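Local coordinates for glycerol dehydratase (Clostridium butyricum, PDB 1R9D), which probably dehydrates glycerol without coenzyme B12, working as a glycyl-radical lyase of the pyruvate formate-lyase-like family, at residues K225-A230 and E244-C249; G170-V175 and W268-I273; T140-E145 and V499-C504; P337-L342 and Y640-N645. All coordinates share one frame; numbering follows the deposited sequence.

How the contacts relate
From the N terminus, residues 140-145 open contact 3 and 170-175 open contact 2, before the helical hairpin of contact 1 joins 225-230 to 244-249. Contact 2 closes at 268-273, so contact 1 nests in contact 2 and both nest in contact 3. Contact 4 opens afterwards, at 337-342; contact 3 closes at 499-504 and contact 4 at 640-645, so these two cross. Contact 1 lies far from the chain's centre; contact 2, wholly buried, lies further in and touches it. Contact 3 joins helix 141-147 to helix 484-516. Contact 4, beside the bound glycerol, joins the loop before strand 341-344 to a later turn, and meets contact 2 through a probable His271-Gln340 hydrogen bond.

Contact 1: K225-A230 and E244-C249; sequences KAKEIA and EIAKIC
No ring, amide or carboxylate enters the meeting of Ala226 with Ala246, so there is no flat face or edge to fit: methyl groups and one aliphatic chain make the contact. It is the seam of an antiparallel helical hairpin, in which helix 197-230 turns through a short loop into helix 236-252. The segments run at 166° with their axes 8.2 Å apart, a close approach that suits alanine on both sides. Ala226 and Ala246 point at one another, and their CA atoms lie 5.1 Å apart. The CB of Ala226 stands 3.7 Å from the CB of Ala246, so each methyl lies almost directly against the neighbouring helix.

Two longer side chains flank this pair. Ile245 offers its CG2 branch, which comes within 4.1 Å of the CB of Ala226, while the side chain as a whole also packs on Tyr261 of helix 260-277 and on Val73. Lys227 instead lays its methylenes over Ala246. Its chain bends at the second torsion (chi2 -70°), which turns it toward the partner helix; Lys227 CG comes to 3.5 Å from the CB of Ala246, with Lys227 CE 4.0 Å from the same CB and CD close behind. The ammonium then reaches past the alanine to Asn243 OD1, a hydrogen bond one turn back along the partner helix, so an exposed lysine roofs a buried apolar seam. Further along the same helix, the seam passes to its neighbour where Cys249 SG packs against Phe269 CE2.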
loop_
_atom_site.group_PDB
_atom_site.type_symbol
_atom_site.label_atom_id
_atom_site.label_comp_id
_atom_site.label_asym_id
_atom_site.label_seq_id
_atom_site.Cartn_x
_atom_site.Cartn_y
_atom_site.Cartn_z
ATOM N N LYS A 225 14.350 -3.041 -37.523
ATOM C CA LYS A 225 13.340 -3.636 -38.390
ATOM C C LYS A 225 13.336 -2.933 -39.746
ATOM O O LYS A 225 13.256 -3.577 -40.792
ATOM C CB LYS A 225 11.961 -3.500 -37.749
ATOM C CG LYS A 225 10.853 -4.251 -38.463
ATOM C CD LYS A 225 10.929 -5.735 -38.172
ATOM C CE LYS A 225 9.707 -6.463 -38.697
ATOM N NZ LYS A 225 9.702 -7.893 -38.280
ATOM N N ALA A 226 13.423 -1.606 -39.714
ATOM C CA ALA A 226 13.425 -0.795 -40.929
ATOM C C ALA A 226 14.554 -1.183 -41.888
ATOM O O ALA A 226 14.302 -1.478 -43.057
ATOM C CB ALA A 226 13.531 0.684 -40.567
ATOM N N LYS A 227 15.792 -1.165 -41.395
ATOM C CA LYS A 227 16.957 -1.526 -42.210
ATOM C C LYS A 227 16.787 -2.920 -42.799
ATOM O O LYS A 227 17.100 -3.163 -43.965
ATOM C CB LYS A 227 18.231 -1.495 -41.363
ATOM C CG LYS A 227 18.842 -0.118 -41.179
ATOM C CD LYS A 227 19.436 0.404 -42.482
ATOM C CE LYS A 227 20.134 1.742 -42.272
ATOM N NZ LYS A 227 20.699 2.302 -43.531
ATOM N N GLU A 228 16.297 -3.833 -41.971
ATOM C CA GLU A 228 16.061 -5.216 -42.354
ATOM C C GLU A 228 15.114 -5.310 -43.553
ATOM O O GLU A 228 15.325 -6.113 -44.467
ATOM C CB GLU A 228 15.488 -5.959 -41.145
ATOM C CG GLU A 228 14.943 -7.348 -41.406
ATOM C CD GLU A 228 14.393 -7.984 -40.137
ATOM O OE1 GLU A 228 13.730 -9.040 -40.230
ATOM O OE2 GLU A 228 14.632 -7.425 -39.042
ATOM N N ILE A 229 14.070 -4.488 -43.546
ATOM C CA ILE A 229 13.104 -4.474 -44.635
ATOM C C ILE A 229 13.709 -3.777 -45.853
ATOM O O ILE A 229 13.529 -4.226 -46.988
ATOM C CB ILE A 229 11.806 -3.737 -44.222
ATOM C CG1 ILE A 229 11.101 -4.512 -43.105
ATOM C CG2 ILE A 229 10.881 -3.594 -45.418
ATOM C CD1 ILE A 229 9.842 -3.829 -42.577
ATOM N N ALA A 230 14.433 -2.688 -45.607
ATOM C CA ALA A 230 15.068 -1.919 -46.672
ATOM C C ALA A 230 16.023 -2.778 -47.494
ATOM O O ALA A 230 16.040 -2.702 -48.723
ATOM C CB ALA A 230 15.822 -0.734 -46.081
ATOM N N GLU A 244 15.594 5.923 -44.272
ATOM C CA GLU A 244 15.440 7.195 -43.584
ATOM C C GLU A 244 14.699 6.963 -42.268
ATOM O O GLU A 244 14.968 7.628 -41.269
ATOM C CB GLU A 244 14.674 8.195 -44.455
ATOM C CG GLU A 244 14.468 9.547 -43.786
ATOM C CD GLU A 244 15.773 10.274 -43.503
ATOM O OE1 GLU A 244 16.841 9.622 -43.490
ATOM O OE2 GLU A 244 15.732 11.504 -43.282
ATOM N N ILE A 245 13.770 6.012 -42.277
ATOM C CA ILE A 245 13.010 5.671 -41.081
ATOM C C ILE A 245 13.974 5.080 -40.056
ATOM O O ILE A 245 13.941 5.432 -38.877
ATOM C CB ILE A 245 11.902 4.635 -41.401
ATOM C CG1 ILE A 245 10.825 5.284 -42.275
ATOM C CG2 ILE A 245 11.297 4.091 -40.118
ATOM C CD1 ILE A 245 9.761 4.318 -42.753
ATOM N N ALA A 246 14.840 4.183 -40.513
ATOM C CA ALA A 246 15.812 3.565 -39.622
ATOM C C ALA A 246 16.689 4.639 -38.991
ATOM O O ALA A 246 17.036 4.554 -37.812
ATOM C CB ALA A 246 16.670 2.570 -40.391
ATOM N N LYS A 247 17.039 5.650 -39.780
ATOM C CA LYS A 247 17.883 6.741 -39.304
ATOM C C LYS A 247 17.180 7.592 -38.250
ATOM O O LYS A 247 17.756 7.918 -37.210
ATOM C CB LYS A 247 18.300 7.640 -40.470
ATOM C CG LYS A 247 19.124 8.843 -40.039
ATOM C CD LYS A 247 19.520 9.720 -41.216
ATOM C CE LYS A 247 20.366 10.897 -40.749
ATOM N NZ LYS A 247 20.856 11.724 -41.889
ATOM N N ILE A 248 15.935 7.957 -38.530
ATOM C CA ILE A 248 15.164 8.777 -37.606
ATOM C C ILE A 248 14.881 8.050 -36.297
ATOM O O ILE A 248 15.029 8.629 -35.221
ATOM C CB ILE A 248 13.837 9.230 -38.254
ATOM C CG1 ILE A 248 14.143 10.191 -39.403
ATOM C CG2 ILE A 248 12.951 9.914 -37.224
ATOM C CD1 ILE A 248 12.931 10.650 -40.156
ATOM N N CYS A 249 14.482 6.786 -36.385
ATOM C CA CYS A 249 14.196 6.008 -35.184
ATOM C C CYS A 249 15.446 5.869 -34.315
ATOM O O CYS A 249 15.367 5.921 -33.087
ATOM C CB CYS A 249 13.660 4.621 -35.553
ATOM S SG CYS A 249 11.969 4.607 -36.204
#

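Contact 2: G170-V175 and W268-I273; sequences GKVLRV and WFIHAI
Val172 and Ile270 meet tip to tip, each pointing toward the other helix. The terminal methyl CD1 of Ile270 presses against the CG1 branch of Val172 at 3.4 Å, tighter than usual for two carbons, and CD1 of Ile270 lies 3.5 Å from CB of Val172. Behind it, CG1 of Ile270 is still 3.9 Å from CG1 of Val172. The interface is small because the backbones stay apart, the nearest CA atoms (Val172 and Ile270) being 8.1 Å from each other. The isoleucine bridges that gap with an extended chain: chi2 of 168° straightens CD1 away from its own helix. In Val172 the touching branch is the one lying opposite the backbone nitrogen (chi1 -177°). Leu173 adds a looser flank, with its backbone N 4.5 Å from CD1 of Ile270.

A second shell holds these groups in position. Ile270 is also packed by Tyr169 and Phe177, from the same helix as Val172, and Val172 by Met525. Leu173 turns to Tyr291, Met292 and Tyr295 of helix 288-298. On the following helix residue, His271 uses both ring nitrogens: ND1 pairs with Tyr169 OH, and NE2 probably bonds Gln340 OE1. Thus the helix carrying Ile270 is joined by hydrogen bonding to the start of the helix carrying Val172 and probably to the approach to strand 341-344. Apolar contact between neighbouring helices, backed by such polar ties, fits the helical layers that surround the barrel core in pyruvate formate-lyase-like enzymes.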
loop_
_atom_site.group_PDB
_atom_site.type_symbol
_atom_site.label_atom_id
_atom_site.label_comp_id
_atom_site.label_asym_id
_atom_site.label_seq_id
_atom_site.Cartn_x
_atom_site.Cartn_y
_atom_site.Cartn_z
ATOM N N GLY A 170 5.261 18.169 -25.576
ATOM C CA GLY A 170 6.248 19.180 -25.910
ATOM C C GLY A 170 7.573 19.017 -25.192
ATOM O O GLY A 170 8.632 19.241 -25.776
ATOM N N LYS A 171 7.519 18.621 -23.925
ATOM C CA LYS A 171 8.731 18.440 -23.139
ATOM C C LYS A 171 9.566 17.270 -23.638
ATOM O O LYS A 171 10.777 17.398 -23.802
ATOM C CB LYS A 171 8.385 18.214 -21.667
ATOM C CG LYS A 171 9.599 18.023 -20.768
ATOM C CD LYS A 171 9.172 17.808 -19.322
ATOM C CE LYS A 171 10.367 17.655 -18.395
ATOM N NZ LYS A 171 9.929 17.417 -16.986
ATOM N N VAL A 172 8.924 16.130 -23.867
ATOM C CA VAL A 172 9.638 14.951 -24.337
ATOM C C VAL A 172 10.200 15.159 -25.744
ATOM O O VAL A 172 11.272 14.651 -26.068
ATOM C CB VAL A 172 8.734 13.701 -24.327
ATOM C CG1 VAL A 172 9.545 12.477 -24.754
ATOM C CG2 VAL A 172 8.156 13.488 -22.933
ATOM N N LEU A 173 9.479 15.899 -26.580
ATOM C CA LEU A 173 9.958 16.166 -27.934
ATOM C C LEU A 173 11.256 16.958 -27.854
ATOM O O LEU A 173 12.155 16.789 -28.681
ATOM C CB LEU A 173 8.918 16.965 -28.736
ATOM C CG LEU A 173 7.717 16.184 -29.275
ATOM C CD1 LEU A 173 6.695 17.143 -29.870
ATOM C CD2 LEU A 173 8.187 15.195 -30.330
ATOM N N ARG A 174 11.358 17.815 -26.844
ATOM C CA ARG A 174 12.544 18.641 -26.669
ATOM C C ARG A 174 13.738 17.913 -26.051
ATOM O O ARG A 174 14.855 18.006 -26.564
ATOM C CB ARG A 174 12.219 19.868 -25.808
ATOM C CG ARG A 174 13.387 20.831 -25.665
ATOM C CD ARG A 174 13.062 22.023 -24.779
ATOM N NE ARG A 174 13.072 21.692 -23.357
ATOM C CZ ARG A 174 11.985 21.624 -22.593
ATOM N NH1 ARG A 174 10.788 21.861 -23.112
ATOM N NH2 ARG A 174 12.097 21.333 -21.302
ATOM N N VAL A 175 13.504 17.185 -24.962
ATOM C CA VAL A 175 14.587 16.501 -24.257
ATOM C C VAL A 175 14.746 15.011 -24.520
ATOM O O VAL A 175 15.750 14.414 -24.125
ATOM C CB VAL A 175 14.452 16.706 -22.733
ATOM C CG1 VAL A 175 14.359 18.193 -22.420
ATOM C CG2 VAL A 175 13.225 15.971 -22.214
ATOM N N TRP A 268 4.598 10.092 -32.175
ATOM C CA TRP A 268 3.877 8.831 -32.242
ATOM C C TRP A 268 4.402 7.775 -31.276
ATOM O O TRP A 268 3.614 7.030 -30.701
ATOM C CB TRP A 268 3.861 8.270 -33.673
ATOM C CG TRP A 268 3.076 6.999 -33.747
ATOM C CD1 TRP A 268 3.567 5.740 -33.958
ATOM C CD2 TRP A 268 1.677 6.846 -33.483
ATOM N NE1 TRP A 268 2.561 4.814 -33.834
ATOM C CE2 TRP A 268 1.390 5.465 -33.541
ATOM C CE3 TRP A 268 0.636 7.743 -33.196
ATOM C CZ2 TRP A 268 0.102 4.955 -33.322
ATOM C CZ3 TRP A 268 -0.645 7.236 -32.978
ATOM C CH2 TRP A 268 -0.898 5.854 -33.042
ATOM N N PHE A 269 5.717 7.695 -31.089
ATOM C CA PHE A 269 6.252 6.704 -30.157
ATOM C C PHE A 269 5.792 7.017 -28.734
ATOM O O PHE A 269 5.453 6.117 -27.974
ATOM C CB PHE A 269 7.785 6.651 -30.210
ATOM C CG PHE A 269 8.323 5.787 -31.322
ATOM C CD1 PHE A 269 7.876 4.476 -31.479
ATOM C CD2 PHE A 269 9.280 6.280 -32.201
ATOM C CE1 PHE A 269 8.376 3.664 -32.502
ATOM C CE2 PHE A 269 9.786 5.477 -33.227
ATOM C CZ PHE A 269 9.333 4.168 -33.376
ATOM N N ILE A 270 5.787 8.294 -28.370
ATOM C CA ILE A 270 5.326 8.675 -27.035
ATOM C C ILE A 270 3.873 8.217 -26.885
ATOM O O ILE A 270 3.517 7.517 -25.934
ATOM C CB ILE A 270 5.369 10.206 -26.834
ATOM C CG1 ILE A 270 6.812 10.703 -26.846
ATOM C CG2 ILE A 270 4.693 10.575 -25.521
ATOM C CD1 ILE A 270 6.931 12.207 -26.936
ATOM N N HIS A 271 3.043 8.615 -27.843
ATOM C CA HIS A 271 1.622 8.273 -27.831
ATOM C C HIS A 271 1.398 6.764 -27.833
ATOM O O HIS A 271 0.607 6.237 -27.051
ATOM C CB HIS A 271 0.927 8.899 -29.045
ATOM C CG HIS A 271 -0.568 8.883 -28.960
ATOM N ND1 HIS A 271 -1.283 9.820 -28.244
ATOM C CD2 HIS A 271 -1.482 8.032 -29.486
ATOM C CE1 HIS A 271 -2.574 9.547 -28.333
ATOM N NE2 HIS A 271 -2.721 8.467 -29.081
ATOM N N ALA A 272 2.105 6.060 -28.709
ATOM C CA ALA A 272 1.953 4.614 -28.805
ATOM C C ALA A 272 2.303 3.866 -27.521
ATOM O O ALA A 272 1.539 3.019 -27.067
ATOM C CB ALA A 272 2.797 4.076 -29.971
ATOM N N ILE A 273 3.453 4.178 -26.931
ATOM C CA ILE A 273 3.877 3.491 -25.720
ATOM C C ILE A 273 2.919 3.718 -24.549
ATOM O O ILE A 273 2.746 2.840 -23.709
ATOM C CB ILE A 273 5.324 3.887 -25.345
ATOM C CG1 ILE A 273 6.262 3.514 -26.504
ATOM C CG2 ILE A 273 5.756 3.163 -24.077
ATOM C CD1 ILE A 273 7.672 4.032 -26.368
#

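Contact 3: T140-E145 and V499-C504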
loop_
_atom_site.group_PDB
_atom_site.type_symbol
_atom_site.label_atom_id
_atom_site.label_comp_id
_atom_site.label_asym_id
_atom_site.label_seq_id
_atom_site.Cartn_x
_atom_site.Cartn_y
_atom_site.Cartn_z
ATOM N N THR A 140 -18.381 -0.677 0.240
ATOM C CA THR A 140 -19.239 -1.201 1.296
ATOM C C THR A 140 -20.373 -1.961 0.618
ATOM O O THR A 140 -20.621 -1.779 -0.572
ATOM C CB THR A 140 -19.852 -0.074 2.128
ATOM O OG1 THR A 140 -20.712 0.712 1.297
ATOM C CG2 THR A 140 -18.761 0.817 2.708
ATOM N N GLU A 141 -21.069 -2.807 1.367
ATOM C CA GLU A 141 -22.159 -3.569 0.777
ATOM C C GLU A 141 -23.246 -2.641 0.243
ATOM O O GLU A 141 -23.814 -2.889 -0.821
ATOM C CB GLU A 141 -22.752 -4.539 1.800
ATOM C CG GLU A 141 -23.767 -5.501 1.200
ATOM C CD GLU A 141 -23.248 -6.185 -0.057
ATOM O OE1 GLU A 141 -22.199 -6.865 0.019
ATOM O OE2 GLU A 141 -23.891 -6.040 -1.121
ATOM N N GLU A 142 -23.533 -1.569 0.974
ATOM C CA GLU A 142 -24.553 -0.626 0.532
ATOM C C GLU A 142 -24.152 0.048 -0.778
ATOM O O GLU A 142 -25.005 0.311 -1.627
ATOM C CB GLU A 142 -24.813 0.427 1.610
ATOM C CG GLU A 142 -25.748 1.537 1.165
ATOM C CD GLU A 142 -26.222 2.400 2.318
ATOM O OE1 GLU A 142 -25.420 2.655 3.243
ATOM O OE2 GLU A 142 -27.393 2.835 2.293
ATOM N N THR A 143 -22.861 0.324 -0.954
ATOM C CA THR A 143 -22.405 0.950 -2.192
ATOM C C THR A 143 -22.520 -0.037 -3.352
ATOM O O THR A 143 -22.915 0.333 -4.457
ATOM C CB THR A 143 -20.943 1.437 -2.086
ATOM O OG1 THR A 143 -20.872 2.544 -1.179
ATOM C CG2 THR A 143 -20.431 1.883 -3.447
ATOM N N ARG A 144 -22.174 -1.295 -3.097
ATOM C CA ARG A 144 -22.258 -2.325 -4.126
ATOM C C ARG A 144 -23.689 -2.434 -4.643
ATOM O O ARG A 144 -23.919 -2.573 -5.845
ATOM C CB ARG A 144 -21.806 -3.675 -3.564
ATOM C CG ARG A 144 -20.326 -3.737 -3.225
ATOM C CD ARG A 144 -20.002 -4.962 -2.384
ATOM N NE ARG A 144 -18.593 -4.993 -2.006
ATOM C CZ ARG A 144 -18.131 -5.508 -0.870
ATOM N NH1 ARG A 144 -18.968 -6.039 0.013
ATOM N NH2 ARG A 144 -16.830 -5.489 -0.615
ATOM N N GLU A 145 -24.654 -2.372 -3.732
ATOM C CA GLU A 145 -26.053 -2.462 -4.129
ATOM C C GLU A 145 -26.443 -1.257 -4.979
ATOM O O GLU A 145 -27.074 -1.404 -6.025
ATOM C CB GLU A 145 -26.952 -2.547 -2.898
ATOM C CG GLU A 145 -26.617 -3.716 -1.990
ATOM C CD GLU A 145 -27.664 -3.939 -0.923
ATOM O OE1 GLU A 145 -28.029 -2.963 -0.235
ATOM O OE2 GLU A 145 -28.117 -5.094 -0.768
ATOM N N VAL A 499 -25.804 9.949 -5.837
ATOM C CA VAL A 499 -24.569 10.632 -6.201
ATOM C C VAL A 499 -23.520 10.285 -5.143
ATOM O O VAL A 499 -22.352 10.084 -5.459
ATOM C CB VAL A 499 -24.747 12.165 -6.273
ATOM C CG1 VAL A 499 -23.391 12.839 -6.447
ATOM C CG2 VAL A 499 -25.643 12.524 -7.451
ATOM N N LYS A 500 -23.946 10.193 -3.887
ATOM C CA LYS A 500 -23.026 9.855 -2.809
ATOM C C LYS A 500 -22.355 8.505 -3.073
ATOM O O LYS A 500 -21.134 8.377 -2.975
ATOM C CB LYS A 500 -23.761 9.790 -1.466
ATOM C CG LYS A 500 -22.830 9.554 -0.285
ATOM C CD LYS A 500 -23.433 8.626 0.756
ATOM C CE LYS A 500 -24.713 9.179 1.352
ATOM N NZ LYS A 500 -25.261 8.257 2.393
ATOM N N HIS A 501 -23.147 7.495 -3.416
ATOM C CA HIS A 501 -22.569 6.178 -3.664
ATOM C C HIS A 501 -21.756 6.071 -4.947
ATOM O O HIS A 501 -20.819 5.277 -5.023
ATOM C CB HIS A 501 -23.666 5.114 -3.593
ATOM C CG HIS A 501 -24.147 4.872 -2.196
ATOM N ND1 HIS A 501 -23.353 4.287 -1.232
ATOM C CD2 HIS A 501 -25.298 5.221 -1.573
ATOM C CE1 HIS A 501 -23.993 4.290 -0.075
ATOM N NE2 HIS A 501 -25.175 4.851 -0.254
ATOM N N MET A 502 -22.094 6.877 -5.949
ATOM C CA MET A 502 -21.344 6.871 -7.197
ATOM C C MET A 502 -19.947 7.427 -6.916
ATOM O O MET A 502 -18.938 6.878 -7.366
ATOM C CB MET A 502 -22.039 7.744 -8.250
ATOM C CG MET A 502 -21.176 8.049 -9.474
ATOM S SD MET A 502 -22.001 9.077 -10.705
ATOM C CE MET A 502 -22.039 10.663 -9.853
ATOM N N CYS A 503 -19.886 8.517 -6.159
ATOM C CA CYS A 503 -18.598 9.120 -5.848
ATOM C C CYS A 503 -17.761 8.242 -4.923
ATOM O O CYS A 503 -16.535 8.163 -5.068
ATOM C CB CYS A 503 -18.809 10.519 -5.263
ATOM S SG CYS A 503 -19.447 11.665 -6.516
ATOM N N CYS A 504 -18.414 7.563 -3.987
ATOM C CA CYS A 504 -17.697 6.667 -3.083
ATOM C C CYS A 504 -17.135 5.492 -3.883
ATOM O O CYS A 504 -15.994 5.081 -3.667
ATOM C CB CYS A 504 -18.625 6.154 -1.976
ATOM S SG CYS A 504 -19.138 7.446 -0.810
#
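Thr143 and Glu142 receive the imidazole of His501 where the short helix 141-147 crosses the long helix 484-516 nearly at right angles. In His501, chi1 of -72° sets CG beside the backbone nitrogen, with the ring pointing to helix 141-147. The hydroxyl of Thr143 is aimed by its first torsion (chi1 -69°), which puts OG1 opposite the carbonyl carbon. There it meets the ring edge, in the plane of the imidazole, with Thr143 OG1 3.0 Å from His501 ND1 in a hydrogen bond. Thr143 OG1 is also bonded to Thr140 OG1 at 3.1 Å. Two bonds thus hold the Thr143 hydroxyl, one of them to the residue at the N-cap of the short helix.

Glu142 follows a different course. With CG opposite the backbone nitrogen (chi1 173°), its extended chain crosses above the rim of one ring face at about a right angle, bringing Glu142 CG to 3.5 Å from His501 CE1. Near the rim of this same face lies the backbone oxygen of Glu142; the opposite face has Lys500 CD near its rim. The carboxylate is tilted from the imidazole plane, and its OE2 goes to Tyr497 OH, whose ring meets His501 edge-to-face. Tyr497 thus contacts both partners and probably helps to place them. Lys500 also packs on Ile194 of the second subunit, placing the crossing beside the dimer interface. On its other branch, Thr143 rests CG2 3.8 Å from His501 O.

Contact 4: P337-L342 and Y640-N645; sequences PMYQNL and YPSSIN
The glycerol-binding pocket, close to the centre of the chain, is where Tyr339 and Ser642 meet; the tyrosine side chain comes within about 3 Å of the bound glycerol. Tyr339 stands in the loop leading into strand 341-344. Ser642 belongs to a type II' beta turn from Pro641 to Ile644, just ahead of the helix that follows.

A single pair of atoms makes the contact. Tyr339 OH donates a weak hydrogen bond of 2.8 Å to Ser642 OG, and Ser642 OG stands oblique to the phenol ring, 3.7 Å from Tyr339 CZ. The two groups are presented by their backbones. Ser642 is the second residue of the turn, with a positive phi of 58°, and the turn is closed by the bond from Ile644 N to Pro641 O at 2.9 Å. The Ser642 hydroxyl lies opposite its backbone nitrogen (chi1 -172°), toward the tyrosine. On the other side of the contact, one ring face of Tyr339 has Pro337 CB near its rim, 3.4 Å above the plane. Phe333 and Ser282 pack around the phenol as well.

The stronger polar partner of Ser642 is the carbonyl oxygen of His332, to which OG must be the donor. Ser642 OG therefore accepts from Tyr339 and gives to His332, a relay of two bonds that ties a buried phenol to the backbone. The weak link may help to orient the phenol of Tyr339, whose side chain borders the glycerol.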
loop_
_atom_site.group_PDB
_atom_site.type_symbol
_atom_site.label_atom_id
_atom_site.label_comp_id
_atom_site.label_asym_id
_atom_site.label_seq_id
_atom_site.Cartn_x
_atom_site.Cartn_y
_atom_site.Cartn_z
ATOM N N PRO A 337 -14.387 3.342 -30.571
ATOM C CA PRO A 337 -13.799 4.633 -30.192
ATOM C C PRO A 337 -12.623 4.640 -29.210
ATOM O O PRO A 337 -12.600 3.870 -28.253
ATOM C CB PRO A 337 -14.997 5.380 -29.617
ATOM C CG PRO A 337 -15.688 4.287 -28.861
ATOM C CD PRO A 337 -15.653 3.119 -29.849
ATOM N N MET A 338 -11.661 5.529 -29.460
ATOM C CA MET A 338 -10.501 5.703 -28.584
ATOM C C MET A 338 -10.525 7.108 -27.986
ATOM O O MET A 338 -9.802 7.397 -27.031
ATOM C CB MET A 338 -9.185 5.491 -29.342
ATOM C CG MET A 338 -8.907 4.031 -29.699
ATOM S SD MET A 338 -9.130 2.892 -28.325
ATOM C CE MET A 338 -7.856 3.449 -27.170
ATOM N N TYR A 339 -11.349 7.976 -28.569
ATOM C CA TYR A 339 -11.507 9.359 -28.098
ATOM C C TYR A 339 -10.217 10.170 -27.938
ATOM O O TYR A 339 -10.022 10.835 -26.921
ATOM C CB TYR A 339 -12.252 9.370 -26.758
ATOM C CG TYR A 339 -13.525 8.554 -26.731
ATOM C CD1 TYR A 339 -13.515 7.223 -26.312
ATOM C CD2 TYR A 339 -14.742 9.111 -27.129
ATOM C CE1 TYR A 339 -14.682 6.468 -26.285
ATOM C CE2 TYR A 339 -15.917 8.362 -27.109
ATOM C CZ TYR A 339 -15.882 7.046 -26.688
ATOM O OH TYR A 339 -17.042 6.304 -26.671
ATOM N N GLN A 340 -9.346 10.135 -28.940
ATOM C CA GLN A 340 -8.091 10.878 -28.876
ATOM C C GLN A 340 -8.328 12.293 -29.404
ATOM O O GLN A 340 -8.225 12.551 -30.608
ATOM C CB GLN A 340 -7.031 10.153 -29.711
ATOM C CG GLN A 340 -6.851 8.703 -29.280
ATOM C CD GLN A 340 -6.177 7.851 -30.337
ATOM O OE1 GLN A 340 -5.047 7.392 -30.157
ATOM N NE2 GLN A 340 -6.871 7.637 -31.449
ATOM N N ASN A 341 -8.642 13.215 -28.498
ATOM C CA ASN A 341 -8.932 14.580 -28.900
ATOM C C ASN A 341 -7.691 15.403 -29.208
ATOM O O ASN A 341 -6.739 15.452 -28.423
ATOM C CB ASN A 341 -9.775 15.283 -27.822
ATOM C CG ASN A 341 -10.592 16.438 -28.384
ATOM O OD1 ASN A 341 -10.044 17.430 -28.850
ATOM N ND2 ASN A 341 -11.913 16.297 -28.358
ATOM N N LEU A 342 -7.711 16.043 -30.371
ATOM C CA LEU A 342 -6.616 16.895 -30.822
ATOM C C LEU A 342 -7.273 18.229 -31.158
ATOM O O LEU A 342 -8.197 18.282 -31.962
ATOM C CB LEU A 342 -5.943 16.279 -32.058
ATOM C CG LEU A 342 -4.687 16.959 -32.614
ATOM C CD1 LEU A 342 -3.862 15.940 -33.415
ATOM C CD2 LEU A 342 -5.083 18.146 -33.482
ATOM N N TYR A 640 -22.369 14.887 -20.592
ATOM C CA TYR A 640 -22.174 14.321 -21.933
ATOM C C TYR A 640 -22.499 12.829 -21.847
ATOM O O TYR A 640 -22.412 12.236 -20.770
ATOM C CB TYR A 640 -20.758 14.599 -22.454
ATOM C CG TYR A 640 -19.614 13.931 -21.725
ATOM C CD1 TYR A 640 -19.278 12.603 -21.983
ATOM C CD2 TYR A 640 -18.821 14.650 -20.832
ATOM C CE1 TYR A 640 -18.170 12.006 -21.371
ATOM C CE2 TYR A 640 -17.715 14.068 -20.215
ATOM C CZ TYR A 640 -17.394 12.751 -20.488
ATOM O OH TYR A 640 -16.293 12.184 -19.885
ATOM N N PRO A 641 -22.847 12.191 -22.980
ATOM C CA PRO A 641 -23.188 10.778 -22.837
ATOM C C PRO A 641 -22.466 9.701 -23.635
ATOM O O PRO A 641 -22.776 8.524 -23.457
ATOM C CB PRO A 641 -24.645 10.788 -23.240
ATOM C CG PRO A 641 -24.561 11.643 -24.511
ATOM C CD PRO A 641 -23.517 12.748 -24.170
ATOM N N SER A 642 -21.541 10.075 -24.507
ATOM C CA SER A 642 -20.902 9.076 -25.366
ATOM C C SER A 642 -22.106 8.453 -26.094
ATOM O O SER A 642 -22.890 9.183 -26.701
ATOM C CB SER A 642 -20.162 8.021 -24.543
ATOM O OG SER A 642 -19.401 7.183 -25.401
ATOM N N SER A 643 -22.277 7.133 -26.038
ATOM C CA SER A 643 -23.436 6.516 -26.693
ATOM C C SER A 643 -24.385 5.884 -25.673
ATOM O O SER A 643 -25.322 5.175 -26.045
ATOM C CB SER A 643 -22.990 5.449 -27.712
ATOM O OG SER A 643 -22.296 4.365 -27.102
ATOM N N ILE A 644 -24.168 6.173 -24.391
ATOM C CA ILE A 644 -24.970 5.573 -23.331
ATOM C C ILE A 644 -26.414 6.052 -23.178
ATOM O O ILE A 644 -27.197 5.412 -22.478
ATOM C CB ILE A 644 -24.254 5.696 -21.957
ATOM C CG1 ILE A 644 -24.716 4.570 -21.025
ATOM C CG2 ILE A 644 -24.569 7.046 -21.310
ATOM C CD1 ILE A 644 -23.900 4.456 -19.741
ATOM N N ASN A 645 -26.781 7.153 -23.826
ATOM C CA ASN A 645 -28.156 7.642 -23.705
ATOM C C ASN A 645 -29.165 6.622 -24.242
ATOM O O ASN A 645 -30.308 6.572 -23.791
ATOM C CB ASN A 645 -28.322 8.991 -24.418
ATOM C CG ASN A 645 -28.016 8.920 -25.898
ATOM O OD1 ASN A 645 -26.887 8.639 -26.304
ATOM N ND2 ASN A 645 -29.025 9.184 -26.719
#